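Local coordinates for protein Vpx (Simian immunodeficiency virus, PDB 4CC9) that helps the virus infect non-dividing cells and redirects the host CUL4A-DDB1 ubiquitin ligase, through DCAF-1, to have SAMHD1 degraded by the proteasome, at residues P17-E22 / G109-P114; W31-V36 / Y73-Y78; N45-E50 / K84-H89. All coordinates share one frame; numbering follows the deposited sequence.

Contact 1 of 3, residues P17-E22 / G109-P114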
# COMPACT_ATOMS: atom_id res chain seq x y z
N PRO B 17 21.58 -2.32 -3.04
CA PRO B 17 21.54 -1.26 -4.06
C PRO B 17 20.33 -1.42 -4.97
O PRO B 17 19.89 -2.55 -5.21
CB PRO B 17 22.83 -1.49 -4.86
CG PRO B 17 23.33 -2.87 -4.47
CD PRO B 17 22.80 -3.15 -3.11
N GLY B 18 19.80 -0.30 -5.46
CA GLY B 18 18.65 -0.31 -6.35
C GLY B 18 18.86 -1.03 -7.67
O GLY B 18 19.97 -1.05 -8.20
N ASN B 19 17.79 -1.59 -8.22
CA ASN B 19 17.86 -2.26 -9.52
C ASN B 19 17.18 -1.50 -10.67
O ASN B 19 17.24 -1.93 -11.83
CB ASN B 19 17.29 -3.67 -9.41
CG ASN B 19 15.78 -3.68 -9.15
OD1 ASN B 19 15.13 -2.64 -9.11
ND2 ASN B 19 15.23 -4.86 -9.02
N SER B 20 16.52 -0.37 -10.35
CA SER B 20 15.79 0.39 -11.38
C SER B 20 16.70 0.84 -12.51
O SER B 20 16.32 0.79 -13.70
CB SER B 20 15.08 1.61 -10.78
OG SER B 20 14.08 1.23 -9.86
N GLY B 21 17.91 1.26 -12.15
CA GLY B 21 18.90 1.69 -13.13
C GLY B 21 19.45 0.55 -13.96
O GLY B 21 20.16 0.80 -14.94
N GLU B 22 19.14 -0.70 -13.58
CA GLU B 22 19.66 -1.86 -14.31
C GLU B 22 18.78 -2.26 -15.51
O GLU B 22 19.18 -3.08 -16.34
CB GLU B 22 19.90 -3.05 -13.38
CG GLU B 22 20.88 -2.79 -12.24
CD GLU B 22 22.23 -2.24 -12.73
OE1 GLU B 22 22.88 -2.88 -13.58
OE2 GLU B 22 22.65 -1.15 -12.26
N GLY B 109 10.06 -10.08 -15.84
CA GLY B 109 10.07 -9.70 -14.44
C GLY B 109 10.91 -8.49 -14.13
O GLY B 109 11.11 -7.62 -14.98
N PRO B 110 11.43 -8.43 -12.90
CA PRO B 110 12.30 -7.32 -12.47
C PRO B 110 13.68 -7.42 -13.13
O PRO B 110 14.12 -8.53 -13.42
CB PRO B 110 12.43 -7.54 -10.95
CG PRO B 110 11.81 -8.88 -10.66
CD PRO B 110 11.45 -9.54 -11.94
N PRO B 111 14.35 -6.28 -13.35
CA PRO B 111 15.72 -6.29 -13.90
C PRO B 111 16.65 -6.84 -12.84
O PRO B 111 16.28 -6.81 -11.67
CB PRO B 111 16.01 -4.80 -14.15
CG PRO B 111 15.09 -4.05 -13.22
CD PRO B 111 13.89 -4.93 -12.97
N PRO B 112 17.85 -7.32 -13.23
CA PRO B 112 18.75 -7.97 -12.27
C PRO B 112 19.38 -6.96 -11.30
O PRO B 112 19.45 -5.77 -11.61
CB PRO B 112 19.88 -8.53 -13.17
CG PRO B 112 19.45 -8.31 -14.60
CD PRO B 112 18.48 -7.16 -14.56
N PRO B 113 19.86 -7.45 -10.14
CA PRO B 113 20.65 -6.55 -9.29
C PRO B 113 21.89 -6.08 -10.05
O PRO B 113 22.36 -6.79 -10.95
CB PRO B 113 21.11 -7.45 -8.14
CG PRO B 113 20.36 -8.74 -8.27
CD PRO B 113 19.93 -8.85 -9.70
N PRO B 114 22.43 -4.91 -9.70
CA PRO B 114 23.74 -4.56 -10.26
C PRO B 114 24.78 -5.51 -9.66
O PRO B 114 24.50 -6.13 -8.63
CB PRO B 114 23.95 -3.13 -9.74
CG PRO B 114 23.20 -3.09 -8.44
CD PRO B 114 21.99 -3.99 -8.63
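A chi1 of 68° in N19 puts CG between the backbone N and the carbonyl carbon, 4.1 Å from P111 CG, where the two side chains cross at about a right angle; in E22 the bend at chi2 (-53°) folds the carboxylate back across P114. The prolines of 110-114 have backbone angles of a left-handed polyproline II helix, whose threefold repeat directs the rings of P111 and P114 toward 17-22 while those of P112 and P113 are directed away. P111 fits beside the short 3-10 turn: its CG touches N19 O at 3.3 Å, the same oxygen that accepts the turn's bond from E22 N (2.9 Å). E22 CB lies 3.3 Å from P112 O, and its OE2 sits 3.5 Å from P114 CB, the side chains of E22 and P114 again crossing at about a right angle. P114 also meets the start of the segment, with CD 3.6 Å from G18 O and CG 3.9 Å from P17 CB. N19 OD1 is hydrogen-bonded to the backbone of another protein's chain, which S20 also contacts. The contact thus lays the C-terminal tail that follows helix 71-91 along the N-terminal arm leading into helix 25-43.

Contact 2 of 3, residues W31-V36 / Y73-Y78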
# COMPACT_ATOMS: atom_id res chain seq x y z
N TRP B 31 8.55 -1.40 -22.14
CA TRP B 31 7.72 -1.37 -20.94
C TRP B 31 6.65 -0.29 -21.08
O TRP B 31 5.48 -0.51 -20.75
CB TRP B 31 8.54 -1.09 -19.68
CG TRP B 31 7.66 -0.68 -18.51
CD1 TRP B 31 6.93 -1.51 -17.72
CD2 TRP B 31 7.39 0.66 -18.05
NE1 TRP B 31 6.23 -0.78 -16.78
CE2 TRP B 31 6.50 0.55 -16.96
CE3 TRP B 31 7.82 1.92 -18.44
CZ2 TRP B 31 6.03 1.67 -16.27
CZ3 TRP B 31 7.35 3.03 -17.75
CH2 TRP B 31 6.46 2.89 -16.68
N LEU B 32 7.04 0.89 -21.58
CA LEU B 32 6.08 1.99 -21.66
C LEU B 32 4.98 1.68 -22.65
O LEU B 32 3.81 1.86 -22.34
CB LEU B 32 6.76 3.31 -21.98
CG LEU B 32 5.82 4.48 -22.31
CD1 LEU B 32 4.88 4.81 -21.16
CD2 LEU B 32 6.62 5.73 -22.72
N ASP B 33 5.35 1.16 -23.83
CA ASP B 33 4.37 0.85 -24.86
C ASP B 33 3.42 -0.25 -24.43
O ASP B 33 2.20 -0.14 -24.57
CB ASP B 33 5.07 0.44 -26.16
CG ASP B 33 5.66 1.64 -26.90
OD1 ASP B 33 5.01 2.70 -26.92
OD2 ASP B 33 6.78 1.50 -27.45
N ARG B 34 3.99 -1.32 -23.89
CA ARG B 34 3.20 -2.47 -23.48
C ARG B 34 2.25 -2.13 -22.34
O ARG B 34 1.08 -2.51 -22.38
CB ARG B 34 4.11 -3.65 -23.14
CG ARG B 34 3.38 -4.97 -22.98
N THR B 35 2.73 -1.37 -21.34
CA THR B 35 1.91 -1.07 -20.15
C THR B 35 0.71 -0.14 -20.44
O THR B 35 -0.37 -0.32 -19.85
CB THR B 35 2.75 -0.48 -18.98
OG1 THR B 35 3.85 -1.35 -18.67
CG2 THR B 35 1.90 -0.31 -17.72
N VAL B 36 0.89 0.85 -21.32
CA VAL B 36 -0.22 1.76 -21.63
C VAL B 36 -1.37 1.00 -22.29
O VAL B 36 -2.55 1.21 -21.96
CB VAL B 36 0.22 3.04 -22.44
CG1 VAL B 36 1.16 2.69 -23.55
CG2 VAL B 36 -1.00 3.76 -23.02
N TYR B 73 7.06 10.92 -23.49
CA TYR B 73 6.76 11.70 -22.30
C TYR B 73 5.24 11.82 -22.12
O TYR B 73 4.71 11.63 -21.02
CB TYR B 73 7.44 13.07 -22.34
CG TYR B 73 7.21 13.86 -21.09
CD1 TYR B 73 7.99 13.64 -19.96
CD2 TYR B 73 6.21 14.80 -21.02
CE1 TYR B 73 7.77 14.36 -18.79
CE2 TYR B 73 5.97 15.51 -19.86
CZ TYR B 73 6.75 15.29 -18.75
OH TYR B 73 6.51 16.01 -17.61
N THR B 74 4.54 12.10 -23.22
CA THR B 74 3.09 12.29 -23.19
C THR B 74 2.40 11.02 -22.69
O THR B 74 1.53 11.08 -21.81
CB THR B 74 2.55 12.66 -24.59
OG1 THR B 74 3.14 13.89 -25.02
CG2 THR B 74 1.04 12.80 -24.57
N LYS B 75 2.79 9.88 -23.23
CA LYS B 75 2.20 8.62 -22.78
C LYS B 75 2.48 8.38 -21.30
O LYS B 75 1.62 7.85 -20.59
CB LYS B 75 2.74 7.45 -23.59
CG LYS B 75 2.22 7.41 -25.01
CD LYS B 75 3.04 6.42 -25.81
CE LYS B 75 2.26 5.18 -26.11
NZ LYS B 75 3.16 4.19 -26.72
N TYR B 76 3.65 8.81 -20.83
CA TYR B 76 4.03 8.56 -19.45
C TYR B 76 3.22 9.39 -18.45
O TYR B 76 2.75 8.84 -17.42
CB TYR B 76 5.53 8.79 -19.27
CG TYR B 76 6.01 8.55 -17.86
CD1 TYR B 76 6.33 7.27 -17.42
CD2 TYR B 76 6.16 9.60 -16.96
CE1 TYR B 76 6.77 7.05 -16.12
CE2 TYR B 76 6.60 9.39 -15.66
CZ TYR B 76 6.91 8.12 -15.25
OH TYR B 76 7.35 7.92 -13.96
N ARG B 77 3.03 10.68 -18.72
CA ARG B 77 2.16 11.49 -17.85
C ARG B 77 0.74 10.92 -17.83
O ARG B 77 0.07 10.92 -16.80
CB ARG B 77 2.12 12.97 -18.27
CG ARG B 77 3.49 13.67 -18.22
CD ARG B 77 4.08 13.66 -16.80
NE ARG B 77 3.16 14.29 -15.87
CZ ARG B 77 3.18 15.58 -15.53
NH1 ARG B 77 4.10 16.40 -16.05
NH2 ARG B 77 2.27 16.06 -14.68
N TYR B 78 0.29 10.40 -18.97
CA TYR B 78 -1.04 9.83 -19.04
C TYR B 78 -1.14 8.55 -18.19
O TYR B 78 -2.10 8.37 -17.44
CB TYR B 78 -1.44 9.56 -20.50
CG TYR B 78 -2.63 8.63 -20.63
CD1 TYR B 78 -3.93 9.10 -20.48
CD2 TYR B 78 -2.45 7.28 -20.91
CE1 TYR B 78 -5.03 8.25 -20.60
CE2 TYR B 78 -3.54 6.42 -21.04
CZ TYR B 78 -4.82 6.92 -20.88
OH TYR B 78 -5.91 6.10 -20.99
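Y78, whose ring meets V36 across the contact, has its OH hydrogen-bonded to N40 OD1, further along helix 25-43. The contact is a helix-helix packing in the three-helix fold of Vpx, joining helix 25-43 to helix 71-91 with their local axes 10.4 Å apart and 46° from parallel; residues 73-78 fall in what is probably a nuclear localization signal. W31 and Y76 meet rim to rim, CH2 of the indole lying 4.2 Å from CE1 of the phenol, each near the plane of the other ring. W31 NE1 is hydrogen-bonded to a polar side chain, and Y76 OH to an acidic one, of another protein's chain. An acidic side chain of that protein also binds Y73 OH, which takes a further bond from R77 NH1 at 2.9 Å, with an N-H...O angle of 155° and the hydroxyl close to the guanidinium plane. L32 inserts one branch between neighbours, CD1 resting 4.2 Å from both K75 CB and Y76 N. K75 then bends at chi3 and runs across V36, its CE 3.7 Å from V36 CG1, toward the carboxylate of D33. A salt bridge is modelled there, but D33 OD1 and K75 NZ are too close, so its exact geometry is doubtful. V36 chi1 of 44° swings CG2 round to the edge of the Y78 ring, 4.2 Å from Y78 CE2.

Contact 3 of 3, residues N45-E50 / K84-H89; sequences NHLPRE and KAMFMH. With ZN (zinc ion), chain F.
A85 meets L47 first along helix 71-91, its CB 4.1 Å from L47 CD1. M86 follows and curls toward the same leucine: the bend at chi2 brings SD to 4.0 Å from L47 CD1, and that at chi3 turns the CE methyl to 4.1 Å from H46 CD2, so that one thioether touches both residues. One turn beyond A85 comes H89, with CG anti to the backbone N (chi1 174°), which sends the imidazole out to the zinc ion. H89 NE2 binds the zinc at 2.1 Å and H46 ND1 at 2.0 Å, the N-Zn-N angle being near 108°; C94 and C96, from the chain just past the helix, complete a four-ligand site of two histidines and two cysteines. The two imidazole planes stand at 69°, and H46 CB makes a CH-pi contact over one face of the H89 ring, 3.9 Å from its centroid. L47 CD2 lies 4.0 Å from H89 CB. The metal and this small apolar patch thereby pin the linker between helices 25-43 and 49-66 to the C-terminal part of helix 71-91.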
# COMPACT_ATOMS: atom_id res chain seq x y z
N ASN B 45 -12.87 -2.32 -17.75
CA ASN B 45 -13.71 -3.20 -16.94
C ASN B 45 -14.02 -2.64 -15.55
O ASN B 45 -14.68 -3.30 -14.75
CB ASN B 45 -13.06 -4.58 -16.78
CG ASN B 45 -12.84 -5.28 -18.11
OD1 ASN B 45 -13.58 -5.06 -19.07
ND2 ASN B 45 -11.81 -6.12 -18.17
N HIS B 46 -13.53 -1.44 -15.24
CA HIS B 46 -13.71 -0.87 -13.91
C HIS B 46 -14.16 0.58 -13.97
O HIS B 46 -14.94 1.03 -13.13
CB HIS B 46 -12.40 -0.93 -13.11
CG HIS B 46 -11.91 -2.32 -12.87
ND1 HIS B 46 -12.28 -3.06 -11.76
CD2 HIS B 46 -11.06 -3.10 -13.58
CE1 HIS B 46 -11.69 -4.24 -11.81
NE2 HIS B 46 -10.95 -4.29 -12.90
N LEU B 47 -13.65 1.33 -14.94
CA LEU B 47 -13.91 2.76 -15.02
C LEU B 47 -14.79 3.02 -16.22
O LEU B 47 -14.76 2.25 -17.19
CB LEU B 47 -12.60 3.54 -15.14
CG LEU B 47 -11.50 3.18 -14.13
CD1 LEU B 47 -10.24 3.97 -14.39
CD2 LEU B 47 -11.98 3.41 -12.70
N PRO B 48 -15.60 4.09 -16.17
CA PRO B 48 -16.41 4.47 -17.34
C PRO B 48 -15.53 4.76 -18.56
O PRO B 48 -14.60 5.57 -18.48
CB PRO B 48 -17.15 5.74 -16.89
CG PRO B 48 -16.58 6.13 -15.55
CD PRO B 48 -15.92 4.91 -14.98
N ARG B 49 -15.83 4.08 -19.66
CA ARG B 49 -15.07 4.19 -20.90
C ARG B 49 -14.85 5.63 -21.36
O ARG B 49 -13.80 5.96 -21.89
CB ARG B 49 -15.79 3.41 -22.01
CG ARG B 49 -14.90 3.01 -23.18
CD ARG B 49 -15.65 2.07 -24.10
NE ARG B 49 -15.49 2.43 -25.51
CZ ARG B 49 -14.66 1.81 -26.34
NH1 ARG B 49 -13.93 0.79 -25.91
NH2 ARG B 49 -14.58 2.19 -27.61
N GLU B 50 -15.83 6.50 -21.14
CA GLU B 50 -15.68 7.85 -21.63
C GLU B 50 -14.72 8.67 -20.77
O GLU B 50 -14.23 9.72 -21.19
CB GLU B 50 -17.03 8.53 -21.84
CG GLU B 50 -17.81 7.96 -23.04
CD GLU B 50 -17.01 7.96 -24.35
OE1 GLU B 50 -16.45 9.02 -24.72
OE2 GLU B 50 -16.94 6.90 -25.03
N LYS B 84 -3.22 6.17 -10.96
CA LYS B 84 -3.81 6.75 -9.75
C LYS B 84 -5.32 6.56 -9.70
O LYS B 84 -5.87 6.28 -8.63
CB LYS B 84 -3.44 8.24 -9.59
CG LYS B 84 -1.97 8.42 -9.24
CD LYS B 84 -1.51 9.86 -9.30
CE LYS B 84 0.03 9.90 -9.46
NZ LYS B 84 0.63 11.25 -9.28
N ALA B 85 -5.98 6.68 -10.85
CA ALA B 85 -7.42 6.42 -10.93
C ALA B 85 -7.70 4.97 -10.52
O ALA B 85 -8.64 4.70 -9.76
CB ALA B 85 -7.95 6.70 -12.35
N MET B 86 -6.88 4.04 -11.00
CA MET B 86 -7.09 2.62 -10.69
C MET B 86 -6.86 2.36 -9.21
O MET B 86 -7.60 1.60 -8.59
CB MET B 86 -6.19 1.72 -11.54
CG MET B 86 -6.62 1.63 -12.99
SD MET B 86 -8.21 0.79 -13.14
CE MET B 86 -7.74 -0.88 -12.66
N PHE B 87 -5.83 3.00 -8.66
CA PHE B 87 -5.54 2.90 -7.23
C PHE B 87 -6.75 3.35 -6.41
O PHE B 87 -7.14 2.70 -5.45
CB PHE B 87 -4.32 3.77 -6.89
CG PHE B 87 -4.05 3.94 -5.41
CD1 PHE B 87 -3.32 2.99 -4.69
CD2 PHE B 87 -4.49 5.08 -4.74
CE1 PHE B 87 -3.04 3.16 -3.31
CE2 PHE B 87 -4.21 5.27 -3.37
CZ PHE B 87 -3.48 4.31 -2.66
N MET B 88 -7.35 4.47 -6.79
CA MET B 88 -8.51 4.96 -6.05
C MET B 88 -9.69 3.99 -6.17
O MET B 88 -10.38 3.73 -5.18
CB MET B 88 -8.89 6.37 -6.52
CG MET B 88 -7.90 7.44 -6.04
SD MET B 88 -8.31 9.14 -6.51
CE MET B 88 -8.06 9.07 -8.28
N HIS B 89 -9.89 3.42 -7.35
CA HIS B 89 -11.00 2.49 -7.55
C HIS B 89 -10.86 1.23 -6.69
O HIS B 89 -11.83 0.77 -6.09
CB HIS B 89 -11.14 2.11 -9.02
CG HIS B 89 -12.17 1.05 -9.28
ND1 HIS B 89 -13.52 1.34 -9.42
CD2 HIS B 89 -12.06 -0.28 -9.44
CE1 HIS B 89 -14.18 0.23 -9.64
NE2 HIS B 89 -13.32 -0.78 -9.66
ZN ZN F . -13.68 -2.67 -10.40

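Along the chain the segments run 17-22, 31-36, 45-50, 73-78, 84-89 and 109-114, so contact 1 encloses the other two, whose segments alternate. Contacts 2 and 3 share helix 71-91, with centres about 17 Å apart: contact 2 packs its first half against helix 25-43, whereas contact 3 ties its last turns, through zinc, to the linker entering helix 49-66. Contact 1 joins the two non-helical arms, its centre about 20 Å from that of contact 2 and about 30 Å from that of contact 3; contacts 1 and 3 lie on opposite sides of the chain's centre. The helical core is thus held by packing and metal, and all three contacts also meet the chain of another protein.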